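Local coordinates for protein sulfoquinovosidase (Escherichia coli, PDB 5AEG) that hydrolyses sulfoquinovosyl diacylglycerides and simple sulfoquinovosides, releasing the sulfoquinovose that Escherichia coli degrades by sulfoglycolysis for carbon and sulfur, at residues A[484-489]-A[499-504]; A[529-534]-A[585-590]. All blocks are in the same frame, centred on the assembly; numbering follows the deposited sequence.

In the fold
Contact 1 and contact 2 follow one another along the chain and lie side by side in the protein, their centres about 8 Å apart. Contact 1 (484-489 with 499-504) belongs wholly to the TIM barrel, where helix 486-495 packs on strand 501-505. Contact 2 joins loop 529-534, which leads from helix 518-528 into the neighbouring barrel strand 534-536, to strand 587-588 at the edge of the C-terminal antiparallel sheet. The two meet directly: Gly499 O and Val586 N, 3.2 Å apart, probably form a hydrogen bond, and Pro532 CD packs on His501 O. Barrel wall and C-terminal domain are thus packed together through a continuous buried region.

Contact 1: residues A[484-489]-A[499-504]; sequences ASVVPA and GLHHSD
His501 and Val486 bury the most surface here, the imidazole lying against helix 486-495. The CE1 atom of His501 comes within 3.7 Å of Val486 O and 3.9 Å of Val486 CG1, while its NE2 approaches the carbonyl group of Ala489, with 3.8 Å to Ala489 C. The ring meets this backbone obliquely, without a hydrogen bond to it; its polar NE2 is instead satisfied by Glu134. With CG anti to the backbone N, a chi1 of -166° places the imidazole beside the backbone carbonyls of Val486 and Ala489, and the small methyl of Ala489 lets it lie close, CB sitting 4.0 Å from His501 NE2.

This is helix-on-strand packing within a beta-alpha-beta crossover of the TIM barrel: helix 486-495 connects strand 468-469 with the parallel strand 501-505 and covers the outside of the latter. The side chain of Val486 is about 10 Å from that of Asp472, the inferred proton donor.

Further along the strand, both branches of Val486 meet Ser503. The CB of Ser503 lies 3.7 Å from Val486 CG1 and 3.8 Å from Val486 CG2, so the fork of the valine fits over it. A branched aliphatic suits this position because its two methyls let one residue touch both Ser503, through CG1 and CG2, and His501 CE1, through CG1; it also touches Trp524 and Phe527 of helix 518-528. Replacing Val486 by an alanine would probably open a gap beside Ser503 CB and leave His501 CE1 with less apolar cover. Serine is small enough to accept the valine, while its buried OG hydrogen-bonds to Trp524 NE1.

Contact 2: residues A[529-534]-A[585-590]; sequences AFTPMM and PVMRPL
Next to Met587, which meets Thr531 and Pro532 across the contact, the flat guanidinium of Arg588 has Pro585 O at its edge and in its plane. NE donates to that oxygen at 2.7 Å, nearly along the C=O axis (170°) and with 150° at the hydrogen. The bond ties two residues of segment 585-590 together, and NH1 of Arg588 goes on to His593. On the facing loop, Pro532 CG lies 4.3 Å from Val586 CG1, and Pro532 CD is 4.1 Å from Met587 SD.

Thr531 adds its methyl, with CG2 3.9 Å from Met587 SD and 4.0 Å from Met587 CE. The bend at chi3 (67°) carries CE of Met587 to this methyl, and the long, bendable thioether can touch Thr531, Pro532 and, on helix 486-495, Ala490. These apolar contacts join a loop of the TIM barrel, between helix 518-528 and strand 534-536, to the edge strand 587-588 of the C-terminal antiparallel sheet. Threonine serves both needs of a buried loop: its methyl meets the methionine, while OG1 hydrogen-bonds to Ser528 O at the end of the preceding helix. Tyr607 on the adjoining strand touches both Thr531 and Met587.

Contact 1: residues A[484-489]-A[499-504]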
ATOM      1  N   ALA A 484     -15.106   1.172  -2.749  1.00 16.09           N
ATOM      2  CA  ALA A 484     -14.831   2.555  -2.290  1.00 15.88           C
ATOM      3  C   ALA A 484     -13.480   2.684  -1.579  1.00 17.56           C
ATOM      4  O   ALA A 484     -12.797   3.693  -1.713  1.00 19.68           O
ATOM      5  CB  ALA A 484     -15.866   2.995  -1.408  1.00 16.90           C
ATOM      6  N   SER A 485     -13.147   1.688  -0.763  1.00 17.25           N
ATOM      7  CA  SER A 485     -12.000   1.729   0.121  1.00 16.55           C
ATOM      8  C   SER A 485     -10.674   1.802  -0.667  1.00 17.32           C
ATOM      9  O   SER A 485      -9.600   2.178  -0.113  1.00 16.94           O
ATOM     10  CB  SER A 485     -12.090   0.512   1.111  1.00 16.37           C
ATOM     11  OG  SER A 485     -11.749  -0.690   0.418  1.00 17.46           O
ATOM     12  N   VAL A 486     -10.702   1.402  -1.949  1.00 16.89           N
ATOM     13  CA  VAL A 486      -9.517   1.470  -2.780  1.00 16.92           C
ATOM     14  C   VAL A 486      -9.031   2.941  -3.006  1.00 18.05           C
ATOM     15  O   VAL A 486      -7.827   3.197  -3.176  1.00 16.21           O
ATOM     16  CB  VAL A 486      -9.737   0.740  -4.143  1.00 17.01           C
ATOM     17  CG1 VAL A 486      -8.509   0.849  -5.004  1.00 16.27           C
ATOM     18  CG2 VAL A 486     -10.164  -0.745  -3.918  1.00 17.51           C
ATOM     19  N   VAL A 487      -9.983   3.870  -3.056  1.00 16.42           N
ATOM     20  CA  VAL A 487      -9.600   5.262  -3.312  1.00 17.94           C
ATOM     21  C   VAL A 487      -8.781   5.948  -2.194  1.00 18.02           C
ATOM     22  O   VAL A 487      -7.706   6.414  -2.466  1.00 17.13           O
ATOM     23  CB  VAL A 487     -10.787   6.131  -3.746  1.00 19.69           C
ATOM     24  CG1 VAL A 487     -10.301   7.492  -4.204  1.00 18.27           C
ATOM     25  CG2 VAL A 487     -11.532   5.466  -4.920  1.00 19.83           C
ATOM     26  N   PRO A 488      -9.216   5.907  -0.917  1.00 17.69           N
ATOM     27  CA  PRO A 488      -8.300   6.355   0.136  1.00 17.23           C
ATOM     28  C   PRO A 488      -7.019   5.572   0.189  1.00 17.53           C
ATOM     29  O   PRO A 488      -5.978   6.157   0.467  1.00 17.43           O
ATOM     30  CB  PRO A 488      -9.105   6.263   1.435  1.00 20.23           C
ATOM     31  CG  PRO A 488     -10.331   5.499   1.105  1.00 21.75           C
ATOM     32  CD  PRO A 488     -10.538   5.593  -0.408  1.00 17.54           C
ATOM     33  N   ALA A 489      -7.039   4.283  -0.184  1.00 16.40           N
ATOM     34  CA  ALA A 489      -5.809   3.496  -0.253  1.00 16.77           C
ATOM     35  C   ALA A 489      -4.826   4.066  -1.272  1.00 15.81           C
ATOM     36  O   ALA A 489      -3.611   4.216  -1.014  1.00 15.92           O
ATOM     37  CB  ALA A 489      -6.184   2.046  -0.503  1.00 13.92           C
ATOM     38  N   GLY A 499       3.225   6.104  -6.040  1.00 18.12           N
ATOM     39  CA  GLY A 499       2.318   6.658  -7.024  1.00 18.23           C
ATOM     40  C   GLY A 499       1.815   5.663  -8.102  1.00 19.37           C
ATOM     41  O   GLY A 499       1.230   6.075  -9.058  1.00 19.20           O
ATOM     42  N   LEU A 500       2.014   4.342  -7.926  1.00 19.01           N
ATOM     43  CA  LEU A 500       1.524   3.320  -8.827  1.00 18.70           C
ATOM     44  C   LEU A 500       0.647   2.318  -8.088  1.00 18.36           C
ATOM     45  O   LEU A 500       1.172   1.545  -7.283  1.00 18.39           O
ATOM     46  CB  LEU A 500       2.709   2.611  -9.540  1.00 20.39           C
ATOM     47  CG  LEU A 500       3.710   3.529 -10.277  1.00 19.99           C
ATOM     48  CD1 LEU A 500       4.893   2.744 -10.770  1.00 20.10           C
ATOM     49  CD2 LEU A 500       3.008   4.204 -11.389  1.00 19.64           C
ATOM     50  N   HIS A 501      -0.659   2.262  -8.382  1.00 17.78           N
ATOM     51  CA  HIS A 501      -1.612   1.563  -7.549  1.00 18.71           C
ATOM     52  C   HIS A 501      -2.726   0.998  -8.398  1.00 19.75           C
ATOM     53  O   HIS A 501      -3.289   1.719  -9.184  1.00 17.45           O
ATOM     54  CB  HIS A 501      -2.239   2.552  -6.532  1.00 19.68           C
ATOM     55  CG  HIS A 501      -2.986   1.934  -5.404  1.00 18.09           C
ATOM     56  ND1 HIS A 501      -4.359   1.912  -5.334  1.00 19.64           N
ATOM     57  CD2 HIS A 501      -2.551   1.432  -4.233  1.00 18.20           C
ATOM     58  CE1 HIS A 501      -4.741   1.419  -4.178  1.00 19.32           C
ATOM     59  NE2 HIS A 501      -3.652   1.166  -3.462  1.00 18.02           N
ATOM     60  N   HIS A 502      -3.104  -0.257  -8.122  1.00 18.22           N
ATOM     61  CA  HIS A 502      -4.328  -0.856  -8.710  1.00 17.94           C
ATOM     62  C   HIS A 502      -4.966  -1.779  -7.732  1.00 16.95           C
ATOM     63  O   HIS A 502      -4.479  -1.960  -6.558  1.00 17.09           O
ATOM     64  CB  HIS A 502      -4.015  -1.578 -10.066  1.00 17.04           C
ATOM     65  CG  HIS A 502      -3.309  -2.900  -9.932  1.00 17.24           C
ATOM     66  ND1 HIS A 502      -1.999  -3.020  -9.538  1.00 18.33           N
ATOM     67  CD2 HIS A 502      -3.753  -4.166 -10.112  1.00 20.90           C
ATOM     68  CE1 HIS A 502      -1.629  -4.287  -9.582  1.00 19.33           C
ATOM     69  NE2 HIS A 502      -2.702  -5.012  -9.821  1.00 21.22           N
ATOM     70  N   SER A 503      -6.128  -2.268  -8.138  1.00 18.00           N
ATOM     71  CA  SER A 503      -6.903  -3.177  -7.323  1.00 18.05           C
ATOM     72  C   SER A 503      -7.386  -4.372  -8.190  1.00 17.85           C
ATOM     73  O   SER A 503      -7.415  -4.318  -9.447  1.00 16.73           O
ATOM     74  CB  SER A 503      -8.056  -2.475  -6.615  1.00 15.86           C
ATOM     75  OG  SER A 503      -9.008  -1.896  -7.591  1.00 15.68           O
ATOM     76  N   ASP A 504      -7.730  -5.453  -7.479  1.00 17.32           N
ATOM     77  CA  ASP A 504      -8.411  -6.606  -8.128  1.00 18.49           C
ATOM     78  C   ASP A 504      -9.779  -6.152  -8.754  1.00 16.06           C
ATOM     79  O   ASP A 504     -10.652  -5.642  -8.034  1.00 17.77           O
ATOM     80  CB  ASP A 504      -8.707  -7.711  -7.101  1.00 17.71           C
ATOM     81  CG  ASP A 504      -7.449  -8.309  -6.466  1.00 18.23           C
ATOM     82  OD1 ASP A 504      -6.465  -8.684  -7.151  1.00 18.02           O
ATOM     83  OD2 ASP A 504      -7.438  -8.316  -5.215  1.00 20.31           O
TER

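Contact 2: residues A[529-534]-A[585-590]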
ATOM      1  N   ALA A 529     -10.266   0.929 -15.307  1.00 16.53           N
ATOM      2  CA  ALA A 529      -9.887   1.506 -16.599  1.00 18.39           C
ATOM      3  C   ALA A 529      -9.359   2.940 -16.468  1.00 19.70           C
ATOM      4  O   ALA A 529      -8.724   3.422 -17.404  1.00 20.32           O
ATOM      5  CB  ALA A 529     -11.112   1.516 -17.520  1.00 18.84           C
ATOM      6  N   PHE A 530      -9.618   3.588 -15.325  1.00 20.09           N
ATOM      7  CA  PHE A 530      -9.035   4.895 -14.946  1.00 19.93           C
ATOM      8  C   PHE A 530      -7.975   4.867 -13.868  1.00 17.46           C
ATOM      9  O   PHE A 530      -7.971   5.692 -12.950  1.00 17.37           O
ATOM     10  CB  PHE A 530     -10.195   5.868 -14.679  1.00 19.64           C
ATOM     11  CG  PHE A 530     -10.970   6.157 -15.948  1.00 18.61           C
ATOM     12  CD1 PHE A 530     -10.564   7.189 -16.795  1.00 21.36           C
ATOM     13  CD2 PHE A 530     -12.032   5.390 -16.319  1.00 20.48           C
ATOM     14  CE1 PHE A 530     -11.242   7.500 -17.958  1.00 19.50           C
ATOM     15  CE2 PHE A 530     -12.705   5.657 -17.514  1.00 21.57           C
ATOM     16  CZ  PHE A 530     -12.336   6.752 -18.317  1.00 19.49           C
ATOM     17  N   THR A 531      -7.145   3.822 -13.951  1.00 17.25           N
ATOM     18  CA  THR A 531      -6.013   3.598 -13.046  1.00 17.49           C
ATOM     19  C   THR A 531      -4.863   3.133 -13.929  1.00 19.69           C
ATOM     20  O   THR A 531      -5.066   2.875 -15.127  1.00 18.24           O
ATOM     21  CB  THR A 531      -6.295   2.563 -11.919  1.00 19.03           C
ATOM     22  OG1 THR A 531      -6.378   1.268 -12.502  1.00 18.24           O
ATOM     23  CG2 THR A 531      -7.502   2.890 -11.176  1.00 18.01           C
ATOM     24  N   PRO A 532      -3.624   3.023 -13.383  1.00 19.37           N
ATOM     25  CA  PRO A 532      -2.594   2.616 -14.290  1.00 20.17           C
ATOM     26  C   PRO A 532      -2.462   1.112 -14.656  1.00 20.08           C
ATOM     27  O   PRO A 532      -1.540   0.727 -15.441  1.00 21.37           O
ATOM     28  CB  PRO A 532      -1.284   3.108 -13.626  1.00 21.74           C
ATOM     29  CG  PRO A 532      -1.590   3.231 -12.223  1.00 24.46           C
ATOM     30  CD  PRO A 532      -3.085   3.629 -12.145  1.00 22.34           C
ATOM     31  N   MET A 533      -3.326   0.252 -14.135  1.00 19.31           N
ATOM     32  CA  MET A 533      -3.191  -1.183 -14.454  1.00 19.40           C
ATOM     33  C   MET A 533      -4.556  -1.832 -14.289  1.00 18.85           C
ATOM     34  O   MET A 533      -5.215  -1.580 -13.294  1.00 18.55           O
ATOM     35  CB  MET A 533      -2.124  -1.830 -13.551  1.00 19.01           C
ATOM     36  CG  MET A 533      -1.940  -3.312 -13.804  1.00 20.37           C
ATOM     37  SD  MET A 533      -0.508  -3.883 -12.923  1.00 21.50           S
ATOM     38  CE  MET A 533      -0.747  -5.659 -13.110  1.00 22.27           C
ATOM     39  N   MET A 534      -4.922  -2.654 -15.244  1.00 17.62           N
ATOM     40  CA  MET A 534      -6.132  -3.428 -15.242  1.00 17.45           C
ATOM     41  C   MET A 534      -5.803  -4.924 -15.078  1.00 18.65           C
ATOM     42  O   MET A 534      -5.091  -5.491 -15.923  1.00 19.32           O
ATOM     43  CB  MET A 534      -6.897  -3.277 -16.553  1.00 18.60           C
ATOM     44  CG  MET A 534      -7.435  -1.855 -16.765  1.00 18.82           C
ATOM     45  SD  MET A 534      -8.604  -1.748 -18.109  1.00 20.77           S
ATOM     46  CE  MET A 534     -10.140  -2.535 -17.519  1.00 21.70           C
ATOM     47  N   PRO A 585       2.493  11.566  -8.078  1.00 21.60           N
ATOM     48  CA  PRO A 585       1.756  10.254  -8.291  1.00 23.08           C
ATOM     49  C   PRO A 585       0.712  10.251  -9.423  1.00 23.03           C
ATOM     50  O   PRO A 585       0.167  11.281  -9.819  1.00 21.70           O
ATOM     51  CB  PRO A 585       1.109  10.021  -6.945  1.00 18.90           C
ATOM     52  CG  PRO A 585       0.757  11.442  -6.478  1.00 20.63           C
ATOM     53  CD  PRO A 585       2.029  12.243  -6.853  1.00 21.55           C
ATOM     54  N   VAL A 586       0.409   9.050  -9.911  1.00 20.38           N
ATOM     55  CA  VAL A 586      -0.510   8.906 -11.051  1.00 19.73           C
ATOM     56  C   VAL A 586      -1.941   9.181 -10.659  1.00 19.46           C
ATOM     57  O   VAL A 586      -2.645   9.884 -11.362  1.00 18.60           O
ATOM     58  CB  VAL A 586      -0.361   7.522 -11.731  1.00 19.58           C
ATOM     59  CG1 VAL A 586      -1.292   7.421 -12.926  1.00 20.35           C
ATOM     60  CG2 VAL A 586       1.081   7.349 -12.179  1.00 21.73           C
ATOM     61  N   MET A 587      -2.386   8.687  -9.486  1.00 19.21           N
ATOM     62  CA  MET A 587      -3.670   9.037  -8.999  1.00 19.18           C
ATOM     63  C   MET A 587      -3.439  10.037  -7.879  1.00 20.51           C
ATOM     64  O   MET A 587      -2.729   9.762  -6.928  1.00 18.62           O
ATOM     65  CB  MET A 587      -4.417   7.776  -8.469  1.00 18.84           C
ATOM     66  CG  MET A 587      -4.738   6.817  -9.547  1.00 18.89           C
ATOM     67  SD  MET A 587      -5.169   5.108  -8.973  1.00 19.58           S
ATOM     68  CE  MET A 587      -6.688   5.380  -8.125  1.00 18.45           C
ATOM     69  N   ARG A 588      -4.048  11.218  -8.042  1.00 18.99           N
ATOM     70  CA  ARG A 588      -3.726  12.361  -7.222  1.00 20.42           C
ATOM     71  C   ARG A 588      -4.876  12.899  -6.403  1.00 18.71           C
ATOM     72  O   ARG A 588      -6.032  13.057  -6.910  1.00 23.22           O
ATOM     73  CB  ARG A 588      -3.241  13.498  -8.189  1.00 21.09           C
ATOM     74  CG  ARG A 588      -2.053  13.087  -9.018  1.00 22.07           C
ATOM     75  CD  ARG A 588      -1.617  14.139 -10.051  1.00 23.41           C
ATOM     76  NE  ARG A 588      -0.689  13.600 -11.013  1.00 20.73           N
ATOM     77  CZ  ARG A 588      -0.181  14.279 -12.054  1.00 23.77           C
ATOM     78  NH1 ARG A 588      -0.497  15.562 -12.264  1.00 25.35           N
ATOM     79  NH2 ARG A 588       0.623  13.693 -12.922  1.00 24.54           N
ATOM     80  N   PRO A 589      -4.597  13.344  -5.160  1.00 18.17           N
ATOM     81  CA  PRO A 589      -5.541  14.068  -4.358  1.00 18.67           C
ATOM     82  C   PRO A 589      -5.851  15.399  -5.094  1.00 18.58           C
ATOM     83  O   PRO A 589      -4.922  15.937  -5.688  1.00 21.09           O
ATOM     84  CB  PRO A 589      -4.763  14.331  -3.055  1.00 20.71           C
ATOM     85  CG  PRO A 589      -3.713  13.263  -3.027  1.00 20.57           C
ATOM     86  CD  PRO A 589      -3.336  13.073  -4.441  1.00 20.11           C
ATOM     87  N   LEU A 590      -7.095  15.834  -5.097  1.00 19.77           N
ATOM     88  CA  LEU A 590      -7.466  17.072  -5.876  1.00 21.78           C
ATOM     89  C   LEU A 590      -6.657  18.328  -5.385  1.00 23.85           C
ATOM     90  O   LEU A 590      -6.349  19.229  -6.195  1.00 28.00           O
ATOM     91  CB  LEU A 590      -8.896  17.368  -5.789  1.00 22.65           C
ATOM     92  CG  LEU A 590      -9.788  16.764  -6.902  1.00 23.25           C
ATOM     93  CD1 LEU A 590      -9.853  15.226  -6.930  1.00 21.39           C
ATOM     94  CD2 LEU A 590     -11.176  17.328  -6.858  1.00 22.07           C
TER